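Local atomic coordinates of putative polyketide cyclase (Pseudomonas putida KT2440, PDB entry 3F7X), a protein that is of unknown function but belongs to the SnoaL-like family and may act as a polyketide cyclase. Residues Glu78-Ile83 with Ala96-His101. Residues are numbered along the deposited sequence; the frame is centred on the assembly and turned at random. Where two conformers were deposited one is given.
Sequences ERLADI and AEFTVH. With EDO (1,2-ethanediol), chain I; EDO (1,2-ethanediol), chain E.
Arg-79 and His-101 face each other as an antiparallel hydrogen-bonded pair, Arg-79 N reaching His-101 O at 2.8 Å and His-101 N returning to Arg-79 O. Two residues on, Ala-81 and Thr-99 repeat the exchange, the bond from Thr-99 N to Ala-81 O being almost straight (176° at the hydrogen).

The histidine side chain can be followed outward on this face of the sheet. His-101 CB rests 3.5 Å from Arg-79 O. His-101 CG lies under the guanidinium, 3.4 Å from Arg-79 NH2. That guanidinium is stacked on the ring with the planes 21° apart; extended as far as CD, the arginine chain turns at chi3 (60°) to bring it there. ND1 also sits beneath NH2, and CD2 packs against Ala-81 CB. At the far rim His-101 NE2 binds a water O in the ring plane, 2.8 Å away. In one of the two conformers of Asp-82 the same water donates to Asp-82 OD2, a less certain link, and Thr-99 OG1 then lies near both that oxygen and an ethanediol O2. With an alanine here instead of His-101, the guanidinium would probably lose the flat surface beneath it and be freer to turn, and the water would lose its ring partner.

On the other face, Leu-80 sets CD1 over the Phe-98 ring in a CH-pi contact, 4.0 Å from the centroid, while Leu-80 CD2 packs on Val-100 CG2 at 3.8 Å. Tyr-30 and Phe-33 of helix 22-35 cover this apolar side, and Glu-78, its carboxylate carbon against Val-100 CG1, hydrogen-bonds through OE2 to Tyr-119.

The strands form a beta hairpin at the edge of the curved mixed sheet, strand 76-87 being outermost within the chain; the sheet's concave side packs on helices, as expected of the SnoaL-like alpha+beta fold.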
ATOM      1  N   GLU A  78      -0.507   7.902 -17.402  1.00 11.24           N
ATOM      2  CA  GLU A  78      -1.407   7.759 -16.255  1.00  9.54           C
ATOM      3  C   GLU A  78      -1.834   9.104 -15.726  1.00 10.32           C
ATOM      4  O   GLU A  78      -1.091  10.074 -15.764  1.00 11.57           O
ATOM      5  CB  GLU A  78      -0.742   6.975 -15.138  1.00 10.13           C
ATOM      6  CG  GLU A  78      -0.494   5.526 -15.512  1.00 11.30           C
ATOM      7  CD  GLU A  78       0.089   4.674 -14.421  1.00 11.11           C
ATOM      8  OE1 GLU A  78       0.498   5.213 -13.351  1.00 14.19           O
ATOM      9  OE2 GLU A  78       0.109   3.435 -14.616  1.00 11.19           O
ATOM     10  N   ARG A  79      -3.074   9.122 -15.228  1.00  9.93           N
ATOM     11  CA  ARG A  79      -3.649  10.225 -14.496  1.00 10.22           C
ATOM     12  C   ARG A  79      -4.184   9.665 -13.194  1.00  9.79           C
ATOM     13  O   ARG A  79      -4.919   8.671 -13.195  1.00 11.06           O
ATOM     14  CB  ARG A  79      -4.819  10.850 -15.288  1.00 12.81           C
ATOM     15  CG  ARG A  79      -5.605  11.848 -14.532  1.00 14.51           C
ATOM     16  CD  ARG A  79      -6.685  12.431 -15.398  1.00 16.87           C
ATOM     17  NE  ARG A  79      -7.650  11.455 -15.921  1.00 18.69           N
ATOM     18  CZ  ARG A  79      -8.731  11.014 -15.265  1.00 17.90           C
ATOM     19  NH1 ARG A  79      -9.037  11.481 -14.061  1.00 18.04           N
ATOM     20  NH2 ARG A  79      -9.500  10.127 -15.861  1.00 20.20           N
ATOM     21  N   LEU A  80      -3.848  10.327 -12.085  1.00 10.51           N
ATOM     22  CA  LEU A  80      -4.301   9.876 -10.787  1.00 11.93           C
ATOM     23  C   LEU A  80      -5.454  10.735 -10.331  1.00 13.07           C
ATOM     24  O   LEU A  80      -5.336  11.971 -10.382  1.00 16.88           O
ATOM     25  CB  LEU A  80      -3.209   9.974  -9.784  1.00 13.95           C
ATOM     26  CG  LEU A  80      -1.928   9.346 -10.177  1.00 14.65           C
ATOM     27  CD1 LEU A  80      -0.911   9.450  -9.010  1.00 21.20           C
ATOM     28  CD2 LEU A  80      -2.039   7.894 -10.678  1.00 15.24           C
ATOM     29  N   ALA A  81      -6.533  10.114  -9.917  1.00 11.06           N
ATOM     30  CA  ALA A  81      -7.753  10.765  -9.497  1.00 11.62           C
ATOM     31  C   ALA A  81      -8.038  10.444  -8.049  1.00 10.70           C
ATOM     32  O   ALA A  81      -7.491   9.488  -7.489  1.00 10.53           O
ATOM     33  CB  ALA A  81      -8.917  10.307 -10.387  1.00 14.71           C
ATOM     34  N   ASP A  82      -8.880  11.254  -7.445  1.00 11.19           N
ATOM     35  CA  ASP A  82      -9.373  10.926  -6.111  0.50 10.53           C
ATOM     36  C   ASP A  82      -8.211  10.838  -5.108  1.00  9.78           C
ATOM     37  O   ASP A  82      -8.225   9.968  -4.252  1.00 11.46           O
ATOM     38  CB  ASP A  82     -10.145   9.588  -6.132  0.50 12.07           C
ATOM     39  CG  ASP A  82     -11.102   9.449  -7.305  0.50 14.29           C
ATOM     40  OD1 ASP A  82     -11.923  10.363  -7.544  0.50 15.70           O
ATOM     41  OD2 ASP A  82     -11.066   8.376  -7.946  0.50 15.23           O
ATOM     42  N   ILE A  83      -7.207  11.715  -5.213  1.00 10.82           N
ATOM     43  CA  ILE A  83      -6.024  11.616  -4.393  1.00 10.30           C
ATOM     44  C   ILE A  83      -6.322  12.097  -2.984  1.00 10.43           C
ATOM     45  O   ILE A  83      -6.759  13.235  -2.781  1.00 13.53           O
ATOM     46  CB  ILE A  83      -4.831  12.397  -4.968  1.00 11.16           C
ATOM     47  CG1 ILE A  83      -4.579  12.047  -6.458  1.00 11.99           C
ATOM     48  CG2 ILE A  83      -3.597  12.128  -4.118  1.00 14.84           C
ATOM     49  CD1 ILE A  83      -3.615  12.993  -7.146  1.00 15.11           C
ATOM     50  N   ALA A  96      -0.565   8.238   0.505  1.00  9.32           N
ATOM     51  CA  ALA A  96      -1.546   8.701  -0.455  1.00  8.72           C
ATOM     52  C   ALA A  96      -2.283   7.493  -1.015  1.00  7.63           C
ATOM     53  O   ALA A  96      -1.666   6.482  -1.323  1.00  9.22           O
ATOM     54  CB  ALA A  96      -0.904   9.535  -1.601  1.00 10.45           C
ATOM     55  N   GLU A  97      -3.600   7.670  -1.192  1.00  8.39           N
ATOM     56  CA  GLU A  97      -4.420   6.689  -1.885  1.00  8.10           C
ATOM     57  C   GLU A  97      -5.130   7.386  -3.039  1.00  8.23           C
ATOM     58  O   GLU A  97      -5.489   8.555  -2.933  1.00  9.47           O
ATOM     59  CB  GLU A  97      -5.444   6.042  -0.935  1.00  9.55           C
ATOM     60  CG  GLU A  97      -5.926   4.730  -1.467  1.00 11.33           C
ATOM     61  CD  GLU A  97      -6.851   3.935  -0.568  1.00  9.49           C
ATOM     62  OE1 GLU A  97      -7.549   4.562   0.260  1.00 10.47           O
ATOM     63  OE2 GLU A  97      -6.943   2.704  -0.797  1.00 10.35           O
ATOM     64  N   PHE A  98      -5.313   6.692  -4.143  1.00  8.26           N
ATOM     65  CA  PHE A  98      -5.817   7.285  -5.359  1.00  8.56           C
ATOM     66  C   PHE A  98      -6.265   6.209  -6.330  1.00  8.36           C
ATOM     67  O   PHE A  98      -6.038   5.008  -6.134  1.00  9.25           O
ATOM     68  CB  PHE A  98      -4.741   8.196  -5.985  1.00  8.82           C
ATOM     69  CG  PHE A  98      -3.383   7.575  -6.067  1.00  8.99           C
ATOM     70  CD1 PHE A  98      -3.025   6.775  -7.120  1.00  9.64           C
ATOM     71  CD2 PHE A  98      -2.482   7.775  -5.054  1.00 11.02           C
ATOM     72  CE1 PHE A  98      -1.786   6.193  -7.165  1.00 10.20           C
ATOM     73  CE2 PHE A  98      -1.245   7.172  -5.092  1.00 11.18           C
ATOM     74  CZ  PHE A  98      -0.893   6.382  -6.136  1.00 10.46           C
ATOM     75  N   THR A  99      -6.884   6.668  -7.407  1.00  8.72           N
ATOM     76  CA  THR A  99      -7.315   5.803  -8.505  1.00  9.59           C
ATOM     77  C   THR A  99      -6.461   6.120  -9.720  1.00  9.40           C
ATOM     78  O   THR A  99      -6.398   7.266 -10.177  1.00 10.39           O
ATOM     79  CB  THR A  99      -8.788   6.002  -8.862  1.00 10.89           C
ATOM     80  OG1 THR A  99      -9.563   5.771  -7.699  1.00 15.13           O
ATOM     81  CG2 THR A  99      -9.198   5.021  -9.962  1.00 13.38           C
ATOM     82  N   VAL A 100      -5.791   5.105 -10.236  1.00  8.75           N
ATOM     83  CA  VAL A 100      -4.999   5.210 -11.454  1.00  9.48           C
ATOM     84  C   VAL A 100      -5.884   5.017 -12.680  1.00  9.20           C
ATOM     85  O   VAL A 100      -6.545   4.007 -12.804  1.00 10.68           O
ATOM     86  CB  VAL A 100      -3.871   4.171 -11.481  1.00  9.72           C
ATOM     87  CG1 VAL A 100      -3.061   4.310 -12.765  1.00 11.26           C
ATOM     88  CG2 VAL A 100      -2.976   4.286 -10.242  1.00 12.03           C
ATOM     89  N   HIS A 101      -5.876   6.013 -13.558  1.00  9.34           N
ATOM     90  CA  HIS A 101      -6.471   5.932 -14.886  1.00  9.55           C
ATOM     91  C   HIS A 101      -5.327   5.915 -15.884  1.00 11.01           C
ATOM     92  O   HIS A 101      -4.608   6.887 -16.005  1.00 12.79           O
ATOM     93  CB  HIS A 101      -7.364   7.136 -15.178  1.00 11.11           C
ATOM     94  CG  HIS A 101      -8.555   7.206 -14.297  1.00 11.29           C
ATOM     95  ND1 HIS A 101      -9.787   6.727 -14.679  1.00 13.21           N
ATOM     96  CD2 HIS A 101      -8.683   7.611 -13.016  1.00 12.35           C
ATOM     97  CE1 HIS A 101     -10.636   6.879 -13.674  1.00 12.94           C
ATOM     98  NE2 HIS A 101      -9.992   7.418 -12.658  1.00 12.25           N
TER
HETATM   99  C1  EDO I 140      -9.741   4.360  -3.146  1.00 34.68           C
HETATM  100  O1  EDO I 140     -10.947   5.146  -3.215  1.00 42.20           O
HETATM  101  C2  EDO I 140      -8.996   4.459  -4.465  1.00 27.28           C
HETATM  102  O2  EDO I 140      -9.085   5.820  -4.921  1.00 22.16           O
HETATM  103  C1  EDO E 136       2.313   9.564 -15.671  1.00 18.70           C
HETATM  104  O1  EDO E 136       2.119   9.247 -17.075  1.00 15.49           O
HETATM  105  C2  EDO E 136       3.665  10.160 -15.298  1.00 19.45           C
HETATM  106  O2  EDO E 136       3.736  11.545 -15.693  1.00 25.33           O
HETATM  107  O   HOH W   1     -11.617   7.990 -10.513  1.00 19.24           O